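Local structure of arginine decarboxylase, A207R protein (2NVA) at residues L304-P309 with I341-Y346; D310-V315 with A335-H340; M130-R135 with I171-H176. The protein is a pyridoxal 5'-phosphate-dependent arginine decarboxylase of a chlorella virus, which turns arginine into agmatine. All coordinates share one frame; numbering follows the deposited sequence.

Contact 1 of 3, residues L304-P309 with I341-Y346; sequences LLRDVP and IGDWVY
L305 reaches across to 341-346 with both ends of its branch. CD1 lies 3.5 Å from W344 CB, at the root of the tryptophan rather than on its indole. The other methyl, CD2, comes to the edge of the Y346 ring, near the ring plane, with Y346 CD2 at 3.8 Å. V5, N6 and L9 of helix 2-11 also pack on this leucine and help to bury it. Its backbone takes part too: L305 N gives a hydrogen bond of 3.2 Å to W344 O. That bond follows the antiparallel bridge of L304 with V345, a non-hydrogen-bonded pair by which the short strand 303-304 borders strand 344-347 in the mixed beta sheet that lies apart from the TIM barrel. Just past the bridge, R306 and D343 form a salt bridge. The arginine is met side-on, NE giving a nearly straight bond (175°) to D343 OD1 at 2.9 Å and NH2 reaching D343 OD2 at 2.7 Å. The oxygens lie close to the guanidinium plane, but the nitrogens meet them on their syn sides and tilted out of the carboxylate plane, the two planes being 30° apart. R306 is extended from its backbone to CD and turns at chi3 (48°), which swings NE and NH2 to the aspartate. A water accepts from R306 N, donates to W344 O at 2.7 Å and only weakly to D343 OD1.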
loop_
_atom_site.group_PDB
_atom_site.type_symbol
_atom_site.label_atom_id
_atom_site.label_comp_id
_atom_site.label_asym_id
_atom_site.label_seq_id
_atom_site.Cartn_x
_atom_site.Cartn_y
_atom_site.Cartn_z
ATOM N N LEU A 304 -9.187 23.591 -7.125
ATOM C CA LEU A 304 -8.471 24.051 -8.321
ATOM C C LEU A 304 -7.570 25.233 -7.986
ATOM O O LEU A 304 -7.970 26.139 -7.244
ATOM C CB LEU A 304 -9.468 24.498 -9.387
ATOM C CG LEU A 304 -9.970 23.486 -10.401
ATOM C CD1 LEU A 304 -10.947 22.492 -9.760
ATOM C CD2 LEU A 304 -10.633 24.273 -11.546
ATOM N N LEU A 305 -6.353 25.222 -8.515
ATOM C CA LEU A 305 -5.449 26.358 -8.332
ATOM C C LEU A 305 -5.694 27.463 -9.360
ATOM O O LEU A 305 -5.468 28.633 -9.072
ATOM C CB LEU A 305 -3.985 25.904 -8.300
ATOM C CG LEU A 305 -3.708 25.205 -6.952
ATOM C CD1 LEU A 305 -2.566 24.210 -7.064
ATOM C CD2 LEU A 305 -3.477 26.201 -5.819
ATOM N N ARG A 306 -6.152 27.079 -10.556
ATOM C CA ARG A 306 -6.580 28.038 -11.581
ATOM C C ARG A 306 -7.918 28.680 -11.195
ATOM O O ARG A 306 -8.886 27.983 -10.857
ATOM C CB ARG A 306 -6.700 27.329 -12.931
ATOM C CG ARG A 306 -7.301 28.172 -14.032
ATOM C CD ARG A 306 -7.178 27.502 -15.396
ATOM N NE ARG A 306 -7.595 26.095 -15.392
ATOM C CZ ARG A 306 -8.852 25.672 -15.536
ATOM N NH1 ARG A 306 -9.833 26.557 -15.686
ATOM N NH2 ARG A 306 -9.134 24.364 -15.537
ATOM N N ASP A 307 -7.959 30.013 -11.207
ATOM C CA ASP A 307 -9.191 30.755 -10.899
ATOM C C ASP A 307 -10.228 30.580 -12.019
ATOM O O ASP A 307 -9.904 30.685 -13.214
ATOM C CB ASP A 307 -8.883 32.248 -10.705
ATOM C CG ASP A 307 -10.056 33.021 -10.120
ATOM O OD1 ASP A 307 -11.022 32.395 -9.631
ATOM O OD2 ASP A 307 -10.016 34.269 -10.130
ATOM N N VAL A 308 -11.468 30.290 -11.629
ATOM C CA VAL A 308 -12.570 30.211 -12.581
ATOM C C VAL A 308 -13.650 31.202 -12.163
ATOM O O VAL A 308 -13.773 31.491 -10.968
ATOM C CB VAL A 308 -13.162 28.775 -12.688
ATOM C CG1 VAL A 308 -12.099 27.791 -13.200
ATOM C CG2 VAL A 308 -13.747 28.309 -11.357
ATOM N N PRO A 309 -14.419 31.735 -13.136
ATOM C CA PRO A 309 -15.541 32.606 -12.771
ATOM C C PRO A 309 -16.591 31.886 -11.937
ATOM O O PRO A 309 -16.674 30.652 -11.960
ATOM C CB PRO A 309 -16.126 33.054 -14.113
ATOM C CG PRO A 309 -15.541 32.154 -15.156
ATOM C CD PRO A 309 -14.252 31.611 -14.596
ATOM N N ILE A 341 -4.908 19.158 -19.083
ATOM C CA ILE A 341 -3.578 18.627 -18.808
ATOM C C ILE A 341 -2.650 19.787 -18.429
ATOM O O ILE A 341 -2.581 20.778 -19.149
ATOM C CB ILE A 341 -3.028 17.794 -19.989
ATOM C CG1 ILE A 341 -3.885 16.528 -20.160
ATOM C CG2 ILE A 341 -1.565 17.448 -19.774
ATOM C CD1 ILE A 341 -3.568 15.700 -21.417
ATOM N N GLY A 342 -1.970 19.659 -17.287
ATOM C CA GLY A 342 -1.130 20.751 -16.766
ATOM C C GLY A 342 -1.720 21.537 -15.598
ATOM O O GLY A 342 -0.973 22.187 -14.866
ATOM N N ASP A 343 -3.043 21.475 -15.417
ATOM C CA ASP A 343 -3.706 22.087 -14.248
ATOM C C ASP A 343 -3.205 21.440 -12.967
ATOM O O ASP A 343 -3.028 20.218 -12.911
ATOM C CB ASP A 343 -5.224 21.873 -14.285
ATOM C CG ASP A 343 -5.967 22.980 -15.025
ATOM O OD1 ASP A 343 -5.563 24.159 -14.887
ATOM O OD2 ASP A 343 -6.975 22.683 -15.700
ATOM N N TRP A 344 -3.003 22.253 -11.938
ATOM C CA TRP A 344 -2.697 21.715 -10.622
ATOM C C TRP A 344 -3.924 21.841 -9.746
ATOM O O TRP A 344 -4.706 22.808 -9.861
ATOM C CB TRP A 344 -1.530 22.488 -9.985
ATOM C CG TRP A 344 -0.178 22.172 -10.572
ATOM C CD1 TRP A 344 0.426 22.776 -11.648
ATOM C CD2 TRP A 344 0.746 21.200 -10.090
ATOM N NE1 TRP A 344 1.671 22.226 -11.869
ATOM C CE2 TRP A 344 1.886 21.246 -10.930
ATOM C CE3 TRP A 344 0.717 20.275 -9.033
ATOM C CZ2 TRP A 344 2.994 20.404 -10.732
ATOM C CZ3 TRP A 344 1.818 19.446 -8.842
ATOM C CH2 TRP A 344 2.936 19.512 -9.689
ATOM N N VAL A 345 -4.089 20.871 -8.861
ATOM C CA VAL A 345 -5.108 20.949 -7.823
ATOM C C VAL A 345 -4.440 20.627 -6.497
ATOM O O VAL A 345 -3.327 20.099 -6.486
ATOM C CB VAL A 345 -6.296 19.965 -8.075
ATOM C CG1 VAL A 345 -6.913 20.204 -9.468
ATOM C CG2 VAL A 345 -5.849 18.504 -7.950
ATOM N N TYR A 346 -5.104 20.932 -5.385
ATOM C CA TYR A 346 -4.640 20.376 -4.127
ATOM C C TYR A 346 -5.779 19.791 -3.311
ATOM O O TYR A 346 -6.925 20.208 -3.427
ATOM C CB TYR A 346 -3.814 21.393 -3.325
ATOM C CG TYR A 346 -4.618 22.490 -2.671
ATOM C CD1 TYR A 346 -5.154 22.326 -1.384
ATOM C CD2 TYR A 346 -4.824 23.705 -3.322
ATOM C CE1 TYR A 346 -5.893 23.327 -0.781
ATOM C CE2 TYR A 346 -5.556 24.721 -2.710
ATOM C CZ TYR A 346 -6.092 24.517 -1.452
ATOM O OH TYR A 346 -6.821 25.525 -0.858
HETATM O O HOH W 1 -6.358 24.217 -11.546
#

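Contact 2 of 3, residues D310-V315 with A335-H340; sequences DDEEYV and ALPELH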
loop_
_atom_site.group_PDB
_atom_site.type_symbol
_atom_site.label_atom_id
_atom_site.label_comp_id
_atom_site.label_asym_id
_atom_site.label_seq_id
_atom_site.Cartn_x
_atom_site.Cartn_y
_atom_site.Cartn_z
ATOM N N ASP A 310 -17.363 32.674 -11.192
ATOM C CA ASP A 310 -18.431 32.182 -10.318
ATOM C C ASP A 310 -19.444 31.331 -11.067
ATOM O O ASP A 310 -20.052 30.423 -10.493
ATOM C CB ASP A 310 -19.184 33.373 -9.703
ATOM C CG ASP A 310 -18.480 33.964 -8.493
ATOM O OD1 ASP A 310 -17.592 33.298 -7.905
ATOM O OD2 ASP A 310 -18.829 35.112 -8.109
ATOM N N ASP A 311 -19.639 31.633 -12.340
ATOM C CA ASP A 311 -20.663 30.947 -13.117
ATOM C C ASP A 311 -20.106 29.787 -13.946
ATOM O O ASP A 311 -20.814 29.268 -14.825
ATOM C CB ASP A 311 -21.404 31.943 -14.011
ATOM C CG ASP A 311 -20.539 32.511 -15.133
ATOM O OD1 ASP A 311 -19.330 32.191 -15.249
ATOM O OD2 ASP A 311 -21.072 33.293 -15.933
ATOM N N GLU A 312 -18.838 29.435 -13.713
ATOM C CA GLU A 312 -18.172 28.327 -14.434
ATOM C C GLU A 312 -19.059 27.071 -14.376
ATOM O O GLU A 312 -19.635 26.752 -13.333
ATOM C CB GLU A 312 -16.780 28.063 -13.820
ATOM C CG GLU A 312 -15.968 26.877 -14.414
ATOM C CD GLU A 312 -15.258 27.231 -15.722
ATOM O OE1 GLU A 312 -15.048 28.443 -16.006
ATOM O OE2 GLU A 312 -14.908 26.285 -16.462
ATOM N N GLU A 313 -19.181 26.384 -15.506
ATOM C CA GLU A 313 -20.015 25.177 -15.581
ATOM C C GLU A 313 -19.253 24.014 -14.930
ATOM O O GLU A 313 -18.094 23.793 -15.261
ATOM C CB GLU A 313 -20.299 24.853 -17.055
ATOM C CG GLU A 313 -21.048 23.529 -17.291
ATOM C CD GLU A 313 -20.898 22.995 -18.708
ATOM O OE1 GLU A 313 -20.140 23.573 -19.524
ATOM O OE2 GLU A 313 -21.554 21.982 -19.032
ATOM N N TYR A 314 -19.885 23.282 -14.009
ATOM C CA TYR A 314 -19.249 22.075 -13.454
ATOM C C TYR A 314 -19.642 20.889 -14.315
ATOM O O TYR A 314 -20.764 20.840 -14.819
ATOM C CB TYR A 314 -19.681 21.830 -12.006
ATOM C CG TYR A 314 -18.942 22.641 -10.957
ATOM C CD1 TYR A 314 -18.577 23.968 -11.190
ATOM C CD2 TYR A 314 -18.616 22.079 -9.724
ATOM C CE1 TYR A 314 -17.910 24.729 -10.206
ATOM C CE2 TYR A 314 -17.945 22.817 -8.737
ATOM C CZ TYR A 314 -17.590 24.134 -8.987
ATOM O OH TYR A 314 -16.936 24.843 -7.991
ATOM N N VAL A 315 -18.720 19.944 -14.478
ATOM C CA VAL A 315 -18.962 18.776 -15.325
ATOM C C VAL A 315 -18.701 17.501 -14.519
ATOM O O VAL A 315 -17.957 17.533 -13.536
ATOM C CB VAL A 315 -18.112 18.818 -16.619
ATOM C CG1 VAL A 315 -18.541 20.001 -17.513
ATOM C CG2 VAL A 315 -16.603 18.876 -16.302
ATOM N N ALA A 335 -18.314 16.527 -9.239
ATOM C CA ALA A 335 -18.596 17.650 -10.131
ATOM C C ALA A 335 -17.496 18.706 -9.962
ATOM O O ALA A 335 -17.203 19.140 -8.838
ATOM C CB ALA A 335 -19.957 18.240 -9.805
ATOM N N LEU A 336 -16.884 19.110 -11.078
ATOM C CA LEU A 336 -15.786 20.083 -11.050
ATOM C C LEU A 336 -15.835 20.941 -12.313
ATOM O O LEU A 336 -16.372 20.491 -13.317
ATOM C CB LEU A 336 -14.428 19.351 -10.985
ATOM C CG LEU A 336 -13.999 18.615 -9.704
ATOM C CD1 LEU A 336 -12.693 17.845 -9.949
ATOM C CD2 LEU A 336 -13.849 19.578 -8.529
ATOM N N PRO A 337 -15.246 22.154 -12.275
ATOM C CA PRO A 337 -14.985 22.868 -13.508
ATOM C C PRO A 337 -14.134 21.961 -14.409
ATOM O O PRO A 337 -13.368 21.136 -13.895
ATOM C CB PRO A 337 -14.164 24.079 -13.043
ATOM C CG PRO A 337 -14.581 24.297 -11.621
ATOM C CD PRO A 337 -14.769 22.901 -11.087
ATOM N N GLU A 338 -14.272 22.099 -15.718
ATOM C CA GLU A 338 -13.436 21.334 -16.628
ATOM C C GLU A 338 -11.948 21.574 -16.337
ATOM O O GLU A 338 -11.521 22.719 -16.146
ATOM C CB GLU A 338 -13.737 21.665 -18.095
ATOM C CG GLU A 338 -12.975 20.750 -19.044
ATOM C CD GLU A 338 -13.347 20.937 -20.500
ATOM O OE1 GLU A 338 -14.275 21.734 -20.810
ATOM O OE2 GLU A 338 -12.713 20.272 -21.344
ATOM N N LEU A 339 -11.170 20.494 -16.293
ATOM C CA LEU A 339 -9.729 20.608 -16.060
ATOM C C LEU A 339 -8.972 20.321 -17.363
ATOM O O LEU A 339 -9.537 19.741 -18.298
ATOM C CB LEU A 339 -9.288 19.616 -14.981
ATOM C CG LEU A 339 -10.008 19.638 -13.634
ATOM C CD1 LEU A 339 -9.570 18.457 -12.772
ATOM C CD2 LEU A 339 -9.734 20.935 -12.921
ATOM N N HIS A 340 -7.702 20.715 -17.408
ATOM C CA HIS A 340 -6.858 20.516 -18.579
ATOM C C HIS A 340 -5.517 19.932 -18.179
ATOM O O HIS A 340 -5.046 20.165 -17.061
ATOM C CB HIS A 340 -6.673 21.844 -19.309
ATOM C CG HIS A 340 -7.967 22.423 -19.781
ATOM N ND1 HIS A 340 -8.626 23.419 -19.102
ATOM C CD2 HIS A 340 -8.773 22.065 -20.804
ATOM C CE1 HIS A 340 -9.760 23.691 -19.720
ATOM N NE2 HIS A 340 -9.868 22.888 -20.760
HETATM O O HOH W 2 -12.390 25.320 -16.144
HETATM O O HOH W 3 -16.147 23.952 -17.125
#
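E312 OE2 is gripped by two waters, each giving it a hydrogen bond of 2.7 Å. One of them also donates to E338 O. The other donates to E313 O and accepts from E338 N at 3.0 Å, so the glutamate is tied to the backbone of 335-340 through water and not directly. With CG anti to the backbone N (chi1 177°), E312 crosses P337 at about a right angle, CG 3.6 Å from P337 CB; the bend at chi2 (80°) then brings the carboxylate round to the waters. E338 directs its own carboxylate to another partner, making a salt bridge with K271 of strand 262-274.

The same proline carries the ring of Y314. The two side chains run side by side, pointing the same way, and P337 CD sits over the middle of one ring face in a CH-pi contact, 3.7 Å from the ring centroid and only 11° off its normal. P337 CG leans toward the ring at CE1, while Y314 CD2 comes up to A335 CB. P337 is thus covered by E312 and Y314 together, and V308 and L304 also touch it.

Next to the tyrosine the backbones pair. V315 N donates to L336 O at 2.7 Å, and L336 N returns a bond to V315 O at 3.1 Å; both are close to straight. L336 O is approached by Y314 CA as well, in a CA-H...O contact. The V315 and L336 side chains lie on one face of the sheet, where V315 packs on Y278 and L336 on P302. This reciprocal couple marks a hydrogen-bonded pair of an antiparallel beta hairpin, strands 314-320 and 331-337, at the open end where its two chains part.

Contact 3 of 3, residues M130-R135 with I171-H176; sequences MILRIR and IGISFH. With PL2 ((4-{[(4-{[amino(imino)methyl]amino}butyl)amino]methyl}-5-hydroxy-6-methylpyridin-3-yl)methyl dihydrogen phosphate), chain I.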
loop_
_atom_site.group_PDB
_atom_site.type_symbol
_atom_site.label_atom_id
_atom_site.label_comp_id
_atom_site.label_asym_id
_atom_site.label_seq_id
_atom_site.Cartn_x
_atom_site.Cartn_y
_atom_site.Cartn_z
ATOM N N MET A 130 4.462 -1.815 32.386
ATOM C CA MET A 130 3.482 -2.344 31.440
ATOM C C MET A 130 2.096 -1.745 31.573
ATOM O O MET A 130 1.626 -1.487 32.677
ATOM C CB MET A 130 3.406 -3.872 31.531
ATOM C CG MET A 130 4.733 -4.583 31.231
ATOM S SD MET A 130 5.519 -4.101 29.662
ATOM C CE MET A 130 4.354 -4.785 28.478
ATOM N N ILE A 131 1.455 -1.535 30.422
ATOM C CA ILE A 131 0.095 -1.024 30.363
ATOM C C ILE A 131 -0.770 -2.082 29.691
ATOM O O ILE A 131 -0.509 -2.473 28.561
ATOM C CB ILE A 131 0.012 0.333 29.593
ATOM C CG1 ILE A 131 0.763 1.429 30.355
ATOM C CG2 ILE A 131 -1.433 0.749 29.378
ATOM C CD1 ILE A 131 0.952 2.730 29.552
ATOM N N LEU A 132 -1.790 -2.551 30.401
ATOM C CA LEU A 132 -2.664 -3.560 29.827
ATOM C C LEU A 132 -3.652 -2.896 28.872
ATOM O O LEU A 132 -4.430 -2.042 29.280
ATOM C CB LEU A 132 -3.399 -4.352 30.919
ATOM C CG LEU A 132 -4.503 -5.306 30.436
ATOM C CD1 LEU A 132 -3.960 -6.449 29.579
ATOM C CD2 LEU A 132 -5.317 -5.842 31.616
ATOM N N ARG A 133 -3.614 -3.310 27.611
ATOM C CA ARG A 133 -4.579 -2.829 26.634
ATOM C C ARG A 133 -5.817 -3.721 26.647
ATOM O O ARG A 133 -5.716 -4.937 26.463
ATOM C CB ARG A 133 -3.980 -2.786 25.227
ATOM C CG ARG A 133 -4.966 -2.266 24.191
ATOM C CD ARG A 133 -4.287 -2.002 22.864
ATOM N NE ARG A 133 -5.257 -1.750 21.804
ATOM C CZ ARG A 133 -4.918 -1.490 20.544
ATOM N NH1 ARG A 133 -3.637 -1.463 20.194
ATOM N NH2 ARG A 133 -5.855 -1.263 19.628
ATOM N N ILE A 134 -6.971 -3.104 26.884
ATOM C CA ILE A 134 -8.245 -3.817 26.862
ATOM C C ILE A 134 -9.024 -3.486 25.597
ATOM O O ILE A 134 -8.915 -2.375 25.062
ATOM C CB ILE A 134 -9.095 -3.530 28.130
ATOM C CG1 ILE A 134 -9.487 -2.047 28.212
ATOM C CG2 ILE A 134 -8.296 -3.945 29.374
ATOM C CD1 ILE A 134 -10.526 -1.726 29.324
ATOM N N ARG A 135 -9.814 -4.449 25.124
ATOM C CA ARG A 135 -10.625 -4.215 23.938
ATOM C C ARG A 135 -11.913 -3.480 24.309
ATOM O O ARG A 135 -12.678 -3.944 25.165
ATOM C CB ARG A 135 -10.976 -5.530 23.252
ATOM C CG ARG A 135 -11.810 -5.323 22.005
ATOM C CD ARG A 135 -12.241 -6.630 21.406
ATOM N NE ARG A 135 -13.006 -6.374 20.184
ATOM C CZ ARG A 135 -13.364 -7.305 19.303
ATOM N NH1 ARG A 135 -13.011 -8.577 19.483
ATOM N NH2 ARG A 135 -14.054 -6.956 18.226
ATOM N N ILE A 171 1.414 -0.674 35.335
ATOM C CA ILE A 171 1.214 0.693 35.817
ATOM C C ILE A 171 -0.069 1.371 35.299
ATOM O O ILE A 171 -0.379 2.500 35.686
ATOM C CB ILE A 171 2.440 1.607 35.530
ATOM C CG1 ILE A 171 2.657 1.794 34.017
ATOM C CG2 ILE A 171 3.676 1.079 36.255
ATOM C CD1 ILE A 171 3.537 2.993 33.672
ATOM N N GLY A 172 -0.814 0.678 34.437
ATOM C CA GLY A 172 -2.037 1.272 33.913
ATOM C C GLY A 172 -2.790 0.462 32.884
ATOM O O GLY A 172 -2.468 -0.705 32.599
ATOM N N ILE A 173 -3.816 1.111 32.337
ATOM C CA ILE A 173 -4.747 0.470 31.405
ATOM C C ILE A 173 -4.897 1.392 30.204
ATOM O O ILE A 173 -4.995 2.611 30.366
ATOM C CB ILE A 173 -6.159 0.235 32.053
ATOM C CG1 ILE A 173 -6.058 -0.546 33.374
ATOM C CG2 ILE A 173 -7.135 -0.436 31.075
ATOM C CD1 ILE A 173 -5.523 -1.980 33.268
ATOM N N SER A 174 -4.908 0.799 29.016
ATOM C CA SER A 174 -5.163 1.543 27.786
ATOM C C SER A 174 -6.274 0.886 26.965
ATOM O O SER A 174 -6.651 -0.258 27.201
ATOM C CB SER A 174 -3.895 1.638 26.944
ATOM O OG SER A 174 -3.601 0.395 26.345
ATOM N N PHE A 175 -6.773 1.627 25.986
ATOM C CA PHE A 175 -7.700 1.089 25.008
ATOM C C PHE A 175 -7.532 1.932 23.757
ATOM O O PHE A 175 -6.989 3.038 23.819
ATOM C CB PHE A 175 -9.148 1.162 25.521
ATOM C CG PHE A 175 -9.624 2.568 25.857
ATOM C CD1 PHE A 175 -10.136 3.410 24.864
ATOM C CD2 PHE A 175 -9.584 3.043 27.174
ATOM C CE1 PHE A 175 -10.580 4.709 25.169
ATOM C CE2 PHE A 175 -10.037 4.339 27.486
ATOM C CZ PHE A 175 -10.534 5.167 26.477
ATOM N N HIS A 176 -7.997 1.405 22.633
ATOM C CA HIS A 176 -8.176 2.221 21.445
ATOM C C HIS A 176 -9.524 1.838 20.866
ATOM O O HIS A 176 -9.737 0.676 20.508
ATOM C CB HIS A 176 -7.056 1.977 20.434
ATOM C CG HIS A 176 -6.926 3.074 19.423
ATOM N ND1 HIS A 176 -8.021 3.660 18.825
ATOM C CD2 HIS A 176 -5.841 3.704 18.914
ATOM C CE1 HIS A 176 -7.615 4.589 17.973
ATOM N NE2 HIS A 176 -6.296 4.631 18.005
HETATM N N1 PL2 I . -2.362 4.476 19.151
HETATM C C2 PL2 I . -2.347 3.223 18.669
HETATM C C2A PL2 I . -1.804 2.068 19.533
HETATM C C3 PL2 I . -2.835 2.998 17.374
HETATM O O3 PL2 I . -2.825 1.718 16.916
HETATM C C4 PL2 I . -3.340 4.047 16.581
HETATM C C4A PL2 I . -3.880 3.840 15.134
HETATM C C5 PL2 I . -3.325 5.331 17.161
HETATM C C6 PL2 I . -2.829 5.510 18.439
HETATM P P PL2 I . -5.582 7.962 15.350
HETATM N N PL2 I . -4.412 2.477 14.913
HETATM C CA PL2 I . -4.138 2.009 13.548
HETATM C CG PL2 I . -4.519 2.424 11.079
HETATM O OP2 PL2 I . -7.023 7.711 14.689
HETATM O OP3 PL2 I . -4.611 8.465 14.144
HETATM O OP1 PL2 I . -5.650 8.943 16.473
HETATM O OP4 PL2 I . -5.109 6.488 15.793
HETATM C C5M PL2 I . -3.858 6.551 16.383
HETATM C CB PL2 I . -4.719 2.975 12.493
HETATM C CD PL2 I . -5.132 3.372 10.021
HETATM N NE PL2 I . -4.793 2.793 8.701
HETATM C CZ PL2 I . -4.878 3.420 7.518
HETATM N NH2 PL2 I . -4.514 2.756 6.395
HETATM N NH1 PL2 I . -5.321 4.679 7.443
HETATM O O HOH W 4 -7.974 -1.415 22.628
#
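Backbone hydrogen bonds tie strands 129-133 and 170-174, which run side by side as parallel neighbours in the TIM barrel and are linked through helix 156-165 in a beta-alpha-beta unit. I171 N bonds to M130 O, L132 N to G172 O, S174 N to L132 O, and I134 N to S174 O, each at 2.8 or 2.9 Å; each strand both gives and accepts.

Apolar packing lies on both faces. I131 CG2 nestles 3.6 Å from S174 CB on the face that also carries R133. On the other face I173 meets both L132 and I134: its CD1 is 4.0 Å from L132 CB, and its CG2 touches I134 CD1. Helix 156-165 covers L132 and I134 there.

Polar groups gather toward H176. R133 runs fully extended beside H176, its NH2 3.5 Å from H176 CB, and the guanidinium and imidazole planes are 35° apart. One water accepts from both R133 NE and the backbone H176 N.

H176 meets the ligand, agmatine joined to the cofactor, with its CD2-NE2 edge over the pyridine ring, CD2 3.4 Å from PL2 C4. G178 N bonds to H176 ND1, while H176 NE2 donates to PL2 OP4, the phosphate ester oxygen, at 3.1 Å.

In the fold
Contact 3 comes first along the chain, in the parallel barrel that binds pyridoxal phosphate, and closes before contacts 1 and 2 begin. Those two belong to the mixed sheet on the far side of the chain's centre, about 48 and 51 Å from contact 3, centre to centre. They are themselves about 10 Å apart. Segment 304-309 leads straight into 310-315, and 335-340 into 341-346, so contact 1 brackets contact 2 in the sequence. A probable hydrogen bond of 3.0 Å from R306 NH2 to E338 O joins the two directly. Only contact 3 touches the ligand; the other two lie in the mixed sheet, away from the annotated sites.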